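PDB 3C7D: octopine dehydrogenase from Pecten maximus, which catalyses the NADH-dependent reductive condensation of L-arginine with pyruvate to D-octopine, the reverse of octopine dehydrogenation. Local coordinates for residues A[106-111]-A[130-135]; A[135-140]-A[170-175]; A[164-169]-A[190-195]; A[199-204]-A[392-397]. All coordinates share one frame; numbering follows the deposited sequence.

In the fold
Interactions 1, 2 and 3 follow the large mixed sheet of the nucleotide-binding part of the chain. Interaction 1 joins the two loops that lead into strands 111-114 and 137-141, at one end of the strands, and shares A135 with interaction 2; their centres are about 8 Å apart. Interactions 2 and 3 both use strand 156-171, which pairs antiparallel with strand 137-141 and then parallel with strand 193-196. Their centres are about 19 Å apart, and their segments alternate along the chain. Helix 200-206 follows strand 193-196 directly. Interaction 4 packs it against helix 391-396, near the C-terminus, with F200 and M203 still touching strand 156-171. The set therefore runs from the sheet into the alpha-helical part.

Interaction 1 (A[106-111]-A[130-135]); sequences VQDSAL and GDKAAA
A surface salt bridge between D108 and K132 ties together two loops of the nucleotide-binding part of the enzyme. D108 sits in a type I turn from Q107 to A110, just before strand 111-114. K132 ends a short 3-10 segment after helix 121-129. K132 NZ donates to D108 OD1 at 3.0 Å. It arrives on the syn side of the carboxylate, but 32° out of its plane. The two side chains cross at about a right angle. The lysine chain bends at its last torsion (chi4 81°), which turns NZ toward the acid. Before that bend it runs past V106 in the opposite direction. K132 CD lies 3.8 Å from V106 CG1, and K132 CE also rests against V106 O. A135 CB packs beside the same carboxylate oxygen, 4.0 Å from D108 OD1, and the backbones come nearest here, with D108 CA 5.4 Å from A135 CA. V106 is buried, whereas D108 is exposed. The aliphatic part of K132 thus packs on the inner residue while its charge meets the outer one. A single, out-of-plane ion pair near solvent probably adds only modest stability.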
loop_
_atom_site.group_PDB
_atom_site.type_symbol
_atom_site.label_atom_id
_atom_site.label_comp_id
_atom_site.label_asym_id
_atom_site.label_seq_id
_atom_site.Cartn_x
_atom_site.Cartn_y
_atom_site.Cartn_z
ATOM N N VAL A 106 -2.996 17.774 -13.062
ATOM C CA VAL A 106 -3.913 16.646 -13.212
ATOM C C VAL A 106 -5.234 17.079 -13.873
ATOM O O VAL A 106 -5.826 18.089 -13.487
ATOM C CB VAL A 106 -4.118 15.901 -11.856
ATOM C CG1 VAL A 106 -5.085 16.638 -10.938
ATOM C CG2 VAL A 106 -4.571 14.480 -12.091
ATOM N N GLN A 107 -5.662 16.339 -14.895
ATOM C CA GLN A 107 -6.923 16.637 -15.578
ATOM C C GLN A 107 -8.096 15.972 -14.860
ATOM O O GLN A 107 -7.919 14.964 -14.175
ATOM C CB GLN A 107 -6.869 16.238 -17.059
ATOM C CG GLN A 107 -7.077 14.751 -17.344
ATOM C CD GLN A 107 -7.304 14.449 -18.819
ATOM O OE1 GLN A 107 -6.766 13.479 -19.347
ATOM N NE2 GLN A 107 -8.107 15.276 -19.488
ATOM N N ASP A 108 -9.289 16.543 -15.018
ATOM C CA ASP A 108 -10.475 16.086 -14.291
ATOM C C ASP A 108 -10.731 14.591 -14.449
ATOM O O ASP A 108 -11.103 13.917 -13.487
ATOM C CB ASP A 108 -11.719 16.867 -14.733
ATOM C CG ASP A 108 -11.700 18.319 -14.284
ATOM O OD1 ASP A 108 -11.030 18.645 -13.280
ATOM O OD2 ASP A 108 -12.380 19.139 -14.937
ATOM N N SER A 109 -10.516 14.083 -15.659
ATOM C CA SER A 109 -10.817 12.691 -15.990
ATOM C C SER A 109 -9.674 11.722 -15.658
ATOM O O SER A 109 -9.655 10.590 -16.149
ATOM C CB SER A 109 -11.204 12.570 -17.468
ATOM O OG SER A 109 -10.109 12.883 -18.308
ATOM N N ALA A 110 -8.735 12.157 -14.822
ATOM C CA ALA A 110 -7.596 11.313 -14.467
ATOM C C ALA A 110 -7.974 10.233 -13.464
ATOM O O ALA A 110 -8.669 10.501 -12.478
ATOM C CB ALA A 110 -6.442 12.146 -13.943
ATOM N N LEU A 111 -7.527 9.011 -13.736
ATOM C CA LEU A 111 -7.646 7.914 -12.789
ATOM C C LEU A 111 -6.356 7.837 -11.981
ATOM O O LEU A 111 -5.283 7.571 -12.530
ATOM C CB LEU A 111 -7.914 6.594 -13.523
ATOM C CG LEU A 111 -7.968 5.283 -12.730
ATOM C CD1 LEU A 111 -9.185 5.219 -11.816
ATOM C CD2 LEU A 111 -7.966 4.118 -13.693
ATOM N N GLY A 130 -7.328 19.091 -3.152
ATOM C CA GLY A 130 -8.420 20.019 -2.833
ATOM C C GLY A 130 -9.693 19.822 -3.642
ATOM O O GLY A 130 -10.246 18.722 -3.681
ATOM N N ASP A 131 -10.140 20.894 -4.299
ATOM C CA ASP A 131 -11.385 20.900 -5.081
ATOM C C ASP A 131 -11.416 19.888 -6.234
ATOM O O ASP A 131 -12.489 19.424 -6.623
ATOM C CB ASP A 131 -11.688 22.313 -5.615
ATOM C CG ASP A 131 -12.257 23.250 -4.542
ATOM O OD1 ASP A 131 -12.867 22.767 -3.562
ATOM O OD2 ASP A 131 -12.106 24.484 -4.688
ATOM N N LYS A 132 -10.242 19.547 -6.767
ATOM C CA LYS A 132 -10.136 18.629 -7.908
ATOM C C LYS A 132 -10.291 17.161 -7.514
ATOM O O LYS A 132 -10.493 16.301 -8.378
ATOM C CB LYS A 132 -8.806 18.835 -8.639
ATOM C CG LYS A 132 -8.878 18.592 -10.144
ATOM C CD LYS A 132 -7.764 19.333 -10.868
ATOM C CE LYS A 132 -8.083 19.531 -12.343
ATOM N NZ LYS A 132 -8.987 20.687 -12.601
ATOM N N ALA A 133 -10.202 16.884 -6.212
ATOM C CA ALA A 133 -10.270 15.517 -5.684
ATOM C C ALA A 133 -11.629 14.854 -5.900
ATOM O O ALA A 133 -11.713 13.634 -6.045
ATOM C CB ALA A 133 -9.905 15.502 -4.215
ATOM N N ALA A 134 -12.688 15.661 -5.913
ATOM C CA ALA A 134 -14.040 15.160 -6.137
ATOM C C ALA A 134 -14.302 14.863 -7.616
ATOM O O ALA A 134 -15.276 14.186 -7.956
ATOM C CB ALA A 134 -15.063 16.143 -5.595
ATOM N N ALA A 135 -13.433 15.371 -8.487
ATOM C CA ALA A 135 -13.554 15.161 -9.931
ATOM C C ALA A 135 -12.881 13.856 -10.368
ATOM O O ALA A 135 -13.493 13.031 -11.052
ATOM C CB ALA A 135 -12.976 16.352 -10.694
#

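Interaction 2 (A[135-140]-A[170-175]); sequences AVSMMS and LIKGTA
M138 carries its CG beside the backbone N and then bends at chi3 (-76°), which brings CE over I171. The methyl lies 3.8 Å from I171 CG2, and CD1 of the same residue is nearly as close. The two side chains cross obliquely on the sheet face that meets helix 121-129, where M138 also touches C125. This is an antiparallel strand pair of the large mixed sheet, strand 137-141 against the end of strand 156-171. M138 and I171 form a hydrogen-bonded pair. M138 N donates to I171 O at 3.2 Å, and I171 N returns a bond to M138 O at 3.0 Å. M139 and L170 are the next, non-hydrogen-bonded pair; their side chains lie on the other face, toward P180 of helix 180-188. Beyond I171 the strand pairing gives way to looser contacts. S137 OG, set beside its own backbone N (chi1 -79°), takes a weak bond from G173 N. G173 has no side chain, and its CA packs closely on both A135 O and V136 O. The last bond comes from A175 N, which reaches A135 O at 3.2 Å in the carbonyl plane, on a lone pair.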
loop_
_atom_site.group_PDB
_atom_site.type_symbol
_atom_site.label_atom_id
_atom_site.label_comp_id
_atom_site.label_asym_id
_atom_site.label_seq_id
_atom_site.Cartn_x
_atom_site.Cartn_y
_atom_site.Cartn_z
ATOM N N ALA A 135 -13.433 15.371 -8.487
ATOM C CA ALA A 135 -13.554 15.161 -9.931
ATOM C C ALA A 135 -12.881 13.856 -10.368
ATOM O O ALA A 135 -13.493 13.031 -11.052
ATOM C CB ALA A 135 -12.976 16.352 -10.694
ATOM N N VAL A 136 -11.626 13.681 -9.956
ATOM C CA VAL A 136 -10.821 12.504 -10.299
ATOM C C VAL A 136 -11.353 11.233 -9.641
ATOM O O VAL A 136 -12.143 11.302 -8.698
ATOM C CB VAL A 136 -9.323 12.695 -9.908
ATOM C CG1 VAL A 136 -8.741 13.932 -10.581
ATOM C CG2 VAL A 136 -9.147 12.764 -8.384
ATOM N N SER A 137 -10.927 10.080 -10.155
ATOM C CA SER A 137 -11.202 8.788 -9.520
ATOM C C SER A 137 -9.968 8.267 -8.775
ATOM O O SER A 137 -8.838 8.395 -9.263
ATOM C CB SER A 137 -11.678 7.756 -10.547
ATOM O OG SER A 137 -13.044 7.944 -10.860
ATOM N N MET A 138 -10.198 7.682 -7.601
ATOM C CA MET A 138 -9.121 7.164 -6.758
ATOM C C MET A 138 -9.198 5.644 -6.607
ATOM O O MET A 138 -10.213 5.110 -6.150
ATOM C CB MET A 138 -9.156 7.835 -5.388
ATOM C CG MET A 138 -8.863 9.318 -5.427
ATOM S SD MET A 138 -9.219 10.123 -3.859
ATOM C CE MET A 138 -11.010 10.207 -3.908
ATOM N N MET A 139 -8.114 4.963 -6.980
ATOM C CA MET A 139 -8.069 3.497 -7.009
ATOM C C MET A 139 -6.945 2.930 -6.129
ATOM O O MET A 139 -5.771 3.238 -6.337
ATOM C CB MET A 139 -7.908 3.016 -8.455
ATOM C CG MET A 139 -8.369 1.592 -8.707
ATOM S SD MET A 139 -8.083 1.100 -10.411
ATOM C CE MET A 139 -9.093 -0.371 -10.517
ATOM N N SER A 140 -7.310 2.094 -5.160
ATOM C CA SER A 140 -6.341 1.542 -4.210
ATOM C C SER A 140 -6.215 0.016 -4.280
ATOM O O SER A 140 -7.156 -0.707 -3.941
ATOM C CB SER A 140 -6.692 1.975 -2.785
ATOM O OG SER A 140 -6.499 3.366 -2.611
ATOM N N LEU A 170 -12.284 1.582 -5.265
ATOM C CA LEU A 170 -12.526 2.736 -6.132
ATOM C C LEU A 170 -13.493 3.736 -5.503
ATOM O O LEU A 170 -14.550 3.358 -4.993
ATOM C CB LEU A 170 -13.066 2.274 -7.494
ATOM C CG LEU A 170 -13.496 3.312 -8.537
ATOM C CD1 LEU A 170 -12.301 3.871 -9.302
ATOM C CD2 LEU A 170 -14.514 2.704 -9.497
ATOM N N ILE A 171 -13.104 5.008 -5.536
ATOM C CA ILE A 171 -14.008 6.119 -5.254
ATOM C C ILE A 171 -14.224 6.851 -6.576
ATOM O O ILE A 171 -13.315 7.512 -7.090
ATOM C CB ILE A 171 -13.431 7.096 -4.198
ATOM C CG1 ILE A 171 -13.229 6.386 -2.854
ATOM C CG2 ILE A 171 -14.340 8.323 -4.039
ATOM C CD1 ILE A 171 -12.434 7.191 -1.833
ATOM N N LYS A 172 -15.424 6.707 -7.134
ATOM C CA LYS A 172 -15.770 7.358 -8.392
ATOM C C LYS A 172 -15.913 8.855 -8.197
ATOM O O LYS A 172 -16.519 9.308 -7.224
ATOM C CB LYS A 172 -17.058 6.780 -8.975
ATOM C CG LYS A 172 -16.834 5.708 -10.023
ATOM C CD LYS A 172 -18.054 4.809 -10.179
ATOM C CE LYS A 172 -19.198 5.505 -10.904
ATOM N NZ LYS A 172 -20.384 4.611 -11.030
ATOM N N GLY A 173 -15.328 9.613 -9.119
ATOM C CA GLY A 173 -15.468 11.061 -9.137
ATOM C C GLY A 173 -16.570 11.463 -10.094
ATOM O O GLY A 173 -17.262 10.604 -10.654
ATOM N N THR A 174 -16.733 12.770 -10.288
ATOM C CA THR A 174 -17.768 13.283 -11.189
ATOM C C THR A 174 -17.370 13.127 -12.654
ATOM O O THR A 174 -18.228 13.098 -13.532
ATOM C CB THR A 174 -18.128 14.759 -10.890
ATOM O OG1 THR A 174 -16.947 15.572 -10.937
ATOM C CG2 THR A 174 -18.785 14.884 -9.520
ATOM N N ALA A 175 -16.068 13.007 -12.904
ATOM C CA ALA A 175 -15.547 12.847 -14.261
ATOM C C ALA A 175 -15.578 11.396 -14.734
ATOM O O ALA A 175 -15.361 10.470 -13.950
ATOM C CB ALA A 175 -14.138 13.407 -14.357
#

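Interaction 3 (A[164-169]-A[190-195]); sequences SVLAAS and AEPVFR
V165, L166 and A167 pair in parallel with V193, F194 and R195, the two strands of a beta-alpha-beta unit whose connection contains helix 180-188. Four backbone hydrogen bonds join them. V193 N donates to S164 O and L166 N to V193 O; R195 N then donates to L166 O at 2.9 Å. A168 N meets R195 O at 3.0 Å. Apolar packing occurs on both faces of the pair. On one, V165 CG1 touches V193 CG2 at 3.6 Å. On the other, L166 lies side by side with both P192 and F194, pointing the same way. L166 CB sits at the edge of the F194 ring, 3.6 Å from CD1. P192, which follows a cis peptide bond, places CG 4.0 Å from L166 CB. Q185 of helix 180-188 bonds to F194 N and P192 O, and L166 also touches T143, a pyruvate-binding residue. The remaining contact involves a charged group. R195 CG lies between its backbone N and carbonyl carbon (chi1 77°), and from there the chain runs extended to NE, across to strand 165-169. A167 CB is centred under one face of the guanidinium, 3.9 Å from its plane, while V165 CG2 lies at the edge, 4.1 Å from NH1.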
loop_
_atom_site.group_PDB
_atom_site.type_symbol
_atom_site.label_atom_id
_atom_site.label_comp_id
_atom_site.label_asym_id
_atom_site.label_seq_id
_atom_site.Cartn_x
_atom_site.Cartn_y
_atom_site.Cartn_z
ATOM N N SER A 164 -2.079 -14.481 -8.495
ATOM C CA SER A 164 -3.207 -15.087 -9.198
ATOM C C SER A 164 -4.371 -14.102 -9.293
ATOM O O SER A 164 -4.782 -13.719 -10.392
ATOM C CB SER A 164 -3.636 -16.380 -8.497
ATOM O OG SER A 164 -4.941 -16.764 -8.885
ATOM N N VAL A 165 -4.888 -13.697 -8.133
ATOM C CA VAL A 165 -5.927 -12.667 -8.044
ATOM C C VAL A 165 -5.403 -11.422 -7.322
ATOM O O VAL A 165 -4.432 -11.497 -6.562
ATOM C CB VAL A 165 -7.226 -13.178 -7.335
ATOM C CG1 VAL A 165 -7.922 -14.247 -8.170
ATOM C CG2 VAL A 165 -6.934 -13.688 -5.916
ATOM N N LEU A 166 -6.041 -10.281 -7.570
ATOM C CA LEU A 166 -5.719 -9.045 -6.858
ATOM C C LEU A 166 -6.931 -8.116 -6.821
ATOM O O LEU A 166 -7.625 -7.946 -7.823
ATOM C CB LEU A 166 -4.510 -8.341 -7.489
ATOM C CG LEU A 166 -3.665 -7.456 -6.567
ATOM C CD1 LEU A 166 -2.934 -8.300 -5.538
ATOM C CD2 LEU A 166 -2.675 -6.622 -7.362
ATOM N N ALA A 167 -7.181 -7.526 -5.656
ATOM C CA ALA A 167 -8.341 -6.667 -5.456
ATOM C C ALA A 167 -7.964 -5.189 -5.410
ATOM O O ALA A 167 -6.894 -4.825 -4.921
ATOM C CB ALA A 167 -9.079 -7.068 -4.192
ATOM N N ALA A 168 -8.857 -4.350 -5.929
ATOM C CA ALA A 168 -8.686 -2.899 -5.912
ATOM C C ALA A 168 -9.997 -2.193 -5.582
ATOM O O ALA A 168 -11.054 -2.571 -6.087
ATOM C CB ALA A 168 -8.151 -2.414 -7.243
ATOM N N SER A 169 -9.921 -1.171 -4.734
ATOM C CA SER A 169 -11.093 -0.358 -4.415
ATOM C C SER A 169 -11.157 0.874 -5.314
ATOM O O SER A 169 -10.199 1.178 -6.025
ATOM C CB SER A 169 -11.072 0.068 -2.953
ATOM O OG SER A 169 -10.249 1.203 -2.780
ATOM N N ALA A 190 -2.578 -10.698 -18.684
ATOM C CA ALA A 190 -3.460 -11.751 -18.174
ATOM C C ALA A 190 -3.493 -11.836 -16.644
ATOM O O ALA A 190 -4.540 -12.109 -16.057
ATOM C CB ALA A 190 -3.075 -13.101 -18.776
ATOM N N GLU A 191 -2.350 -11.598 -16.006
ATOM C CA GLU A 191 -2.238 -11.747 -14.556
ATOM C C GLU A 191 -1.676 -10.495 -13.883
ATOM O O GLU A 191 -0.929 -9.748 -14.510
ATOM C CB GLU A 191 -1.363 -12.952 -14.211
ATOM C CG GLU A 191 -2.005 -14.303 -14.484
ATOM C CD GLU A 191 -1.202 -15.454 -13.907
ATOM O OE1 GLU A 191 0.037 -15.321 -13.758
ATOM O OE2 GLU A 191 -1.819 -16.497 -13.604
ATOM N N PRO A 192 -2.052 -10.248 -12.611
ATOM C CA PRO A 192 -3.062 -10.990 -11.845
ATOM C C PRO A 192 -4.471 -10.589 -12.262
ATOM O O PRO A 192 -4.668 -9.479 -12.765
ATOM C CB PRO A 192 -2.795 -10.572 -10.399
ATOM C CG PRO A 192 -2.075 -9.290 -10.476
ATOM C CD PRO A 192 -1.450 -9.152 -11.828
ATOM N N VAL A 193 -5.441 -11.478 -12.073
ATOM C CA VAL A 193 -6.818 -11.153 -12.456
ATOM C C VAL A 193 -7.472 -10.276 -11.397
ATOM O O VAL A 193 -7.646 -10.676 -10.242
ATOM C CB VAL A 193 -7.674 -12.402 -12.853
ATOM C CG1 VAL A 193 -7.046 -13.127 -14.040
ATOM C CG2 VAL A 193 -7.852 -13.358 -11.691
ATOM N N PHE A 194 -7.800 -9.055 -11.801
ATOM C CA PHE A 194 -8.284 -8.039 -10.877
ATOM C C PHE A 194 -9.778 -8.147 -10.564
ATOM O O PHE A 194 -10.588 -8.461 -11.438
ATOM C CB PHE A 194 -7.947 -6.636 -11.398
ATOM C CG PHE A 194 -6.470 -6.384 -11.574
ATOM C CD1 PHE A 194 -5.552 -6.787 -10.608
ATOM C CD2 PHE A 194 -5.999 -5.715 -12.698
ATOM C CE1 PHE A 194 -4.188 -6.546 -10.769
ATOM C CE2 PHE A 194 -4.635 -5.468 -12.866
ATOM C CZ PHE A 194 -3.730 -5.887 -11.897
ATOM N N ARG A 195 -10.127 -7.902 -9.304
ATOM C CA ARG A 195 -11.522 -7.773 -8.889
ATOM C C ARG A 195 -11.741 -6.438 -8.182
ATOM O O ARG A 195 -10.822 -5.886 -7.570
ATOM C CB ARG A 195 -11.961 -8.945 -8.001
ATOM C CG ARG A 195 -11.493 -8.897 -6.546
ATOM C CD ARG A 195 -12.102 -10.048 -5.759
ATOM N NE ARG A 195 -11.789 -10.006 -4.330
ATOM C CZ ARG A 195 -10.714 -10.564 -3.772
ATOM N NH1 ARG A 195 -9.815 -11.204 -4.518
ATOM N NH2 ARG A 195 -10.530 -10.477 -2.459
#

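Interaction 4 (A[199-204]-A[392-397]); sequences HFLEML and DAILTG
D392 O is gripped twice in the last turn of helix 391-396, the turn whose I394 and L395 meet H199, F200 and L201. T396 N bonds to it at 2.8 Å and T396 OG1 at 2.6 Å, from opposite faces of its carbonyl plane. Across the contact the meeting is mostly apolar. L395 CD2 is the central atom. It lies at the edge of the H199 imidazole, 3.4 Å from CE1, and also packs on L201 CD1 at 3.8 Å. L395 crosses both of these side chains at about a right angle. I394 CG2 is more loosely placed, 4.1 Å from L201 CD2. With chi1 at 76°, F200 tucks its CG over its own backbone, and the ring edge points at the end of the other helix. F200 CZ comes 3.5 Å from I394 O, near the ring plane. R126 of helix 121-129 bonds to both I394 O and L395 O, which satisfies the carbonyl that the F200 edge approaches. Both nitrogens of the H199 ring have a partner: ND1 accepts a weak bond from L201 N, and NE2 bonds to N267 OD1. The axes of 200-204 and 392-396 are 12.0 Å apart at closest and 101° to each other, so long side chains span the gap. H199 and E202 form a capping box, with a weak 3.5 Å bond from H199 N to E202 OE1. The contact therefore joins a capped helix start, in the alpha-helical domain of this dehydrogenase family, to the end of the chain's last helix.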
loop_
_atom_site.group_PDB
_atom_site.type_symbol
_atom_site.label_atom_id
_atom_site.label_comp_id
_atom_site.label_asym_id
_atom_site.label_seq_id
_atom_site.Cartn_x
_atom_site.Cartn_y
_atom_site.Cartn_z
ATOM N N HIS A 199 -15.972 -1.408 -1.472
ATOM C CA HIS A 199 -15.772 -0.124 -0.803
ATOM C C HIS A 199 -14.295 0.128 -0.503
ATOM O O HIS A 199 -13.540 -0.818 -0.278
ATOM C CB HIS A 199 -16.573 -0.098 0.501
ATOM C CG HIS A 199 -17.020 1.269 0.911
ATOM N ND1 HIS A 199 -16.296 2.061 1.776
ATOM C CD2 HIS A 199 -18.121 1.984 0.577
ATOM C CE1 HIS A 199 -16.930 3.206 1.954
ATOM N NE2 HIS A 199 -18.038 3.186 1.237
ATOM N N PHE A 200 -13.896 1.401 -0.480
ATOM C CA PHE A 200 -12.497 1.780 -0.247
ATOM C C PHE A 200 -12.032 1.565 1.193
ATOM O O PHE A 200 -10.846 1.327 1.442
ATOM C CB PHE A 200 -12.227 3.219 -0.701
ATOM C CG PHE A 200 -12.756 4.270 0.236
ATOM C CD1 PHE A 200 -14.100 4.633 0.214
ATOM C CD2 PHE A 200 -11.903 4.910 1.131
ATOM C CE1 PHE A 200 -14.586 5.609 1.073
ATOM C CE2 PHE A 200 -12.383 5.887 1.997
ATOM C CZ PHE A 200 -13.728 6.238 1.965
ATOM N N LEU A 201 -12.974 1.659 2.131
ATOM C CA LEU A 201 -12.696 1.408 3.543
ATOM C C LEU A 201 -12.497 -0.080 3.803
ATOM O O LEU A 201 -11.717 -0.461 4.676
ATOM C CB LEU A 201 -13.813 1.958 4.434
ATOM C CG LEU A 201 -13.918 3.470 4.671
ATOM C CD1 LEU A 201 -15.088 3.749 5.597
ATOM C CD2 LEU A 201 -12.630 4.058 5.248
ATOM N N GLU A 202 -13.209 -0.910 3.041
ATOM C CA GLU A 202 -12.996 -2.352 3.051
ATOM C C GLU A 202 -11.533 -2.652 2.717
ATOM O O GLU A 202 -10.850 -3.336 3.472
ATOM C CB GLU A 202 -13.926 -3.044 2.048
ATOM C CG GLU A 202 -13.612 -4.519 1.819
ATOM C CD GLU A 202 -14.000 -5.003 0.435
ATOM O OE1 GLU A 202 -14.976 -4.476 -0.145
ATOM O OE2 GLU A 202 -13.328 -5.926 -0.071
ATOM N N MET A 203 -11.066 -2.115 1.593
ATOM C CA MET A 203 -9.682 -2.264 1.156
ATOM C C MET A 203 -8.707 -1.804 2.233
ATOM O O MET A 203 -7.718 -2.480 2.509
ATOM C CB MET A 203 -9.458 -1.456 -0.125
ATOM C CG MET A 203 -8.132 -1.716 -0.838
ATOM S SD MET A 203 -7.903 -3.433 -1.355
ATOM C CE MET A 203 -9.343 -3.708 -2.377
ATOM N N LEU A 204 -9.013 -0.656 2.838
ATOM C CA LEU A 204 -8.167 -0.034 3.858
ATOM C C LEU A 204 -8.042 -0.901 5.114
ATOM O O LEU A 204 -6.961 -1.006 5.698
ATOM C CB LEU A 204 -8.704 1.363 4.206
ATOM C CG LEU A 204 -7.831 2.346 4.993
ATOM C CD1 LEU A 204 -8.096 3.762 4.535
ATOM C CD2 LEU A 204 -8.055 2.220 6.489
ATOM N N ASP A 392 -18.694 10.708 7.904
ATOM C CA ASP A 392 -19.140 11.204 6.608
ATOM C C ASP A 392 -18.077 12.078 5.945
ATOM O O ASP A 392 -18.020 12.161 4.718
ATOM C CB ASP A 392 -20.472 11.948 6.716
ATOM C CG ASP A 392 -21.249 11.936 5.406
ATOM O OD1 ASP A 392 -21.794 10.867 5.035
ATOM O OD2 ASP A 392 -21.313 12.996 4.746
ATOM N N ALA A 393 -17.235 12.716 6.758
ATOM C CA ALA A 393 -16.078 13.450 6.246
ATOM C C ALA A 393 -15.017 12.473 5.739
ATOM O O ALA A 393 -14.297 12.761 4.779
ATOM C CB ALA A 393 -15.499 14.366 7.317
ATOM N N ILE A 394 -14.935 11.319 6.399
ATOM C CA ILE A 394 -14.063 10.224 5.979
ATOM C C ILE A 394 -14.574 9.592 4.679
ATOM O O ILE A 394 -13.789 9.286 3.780
ATOM C CB ILE A 394 -13.929 9.167 7.104
ATOM C CG1 ILE A 394 -13.039 9.710 8.227
ATOM C CG2 ILE A 394 -13.384 7.847 6.567
ATOM C CD1 ILE A 394 -13.071 8.898 9.498
ATOM N N LEU A 395 -15.891 9.429 4.580
ATOM C CA LEU A 395 -16.517 8.795 3.421
ATOM C C LEU A 395 -16.604 9.700 2.194
ATOM O O LEU A 395 -16.280 9.270 1.087
ATOM C CB LEU A 395 -17.913 8.287 3.781
ATOM C CG LEU A 395 -18.016 7.080 4.714
ATOM C CD1 LEU A 395 -19.335 7.111 5.451
ATOM C CD2 LEU A 395 -17.863 5.778 3.953
ATOM N N THR A 396 -17.046 10.942 2.390
ATOM C CA THR A 396 -17.325 11.853 1.273
ATOM C C THR A 396 -16.163 12.787 0.952
ATOM O O THR A 396 -15.979 13.178 -0.201
ATOM C CB THR A 396 -18.604 12.710 1.505
ATOM O OG1 THR A 396 -18.392 13.630 2.584
ATOM C CG2 THR A 396 -19.811 11.830 1.811
ATOM N N GLY A 397 -15.391 13.147 1.973
ATOM C CA GLY A 397 -14.300 14.103 1.814
ATOM C C GLY A 397 -14.742 15.539 2.030
ATOM O O GLY A 397 -13.946 16.469 1.892
#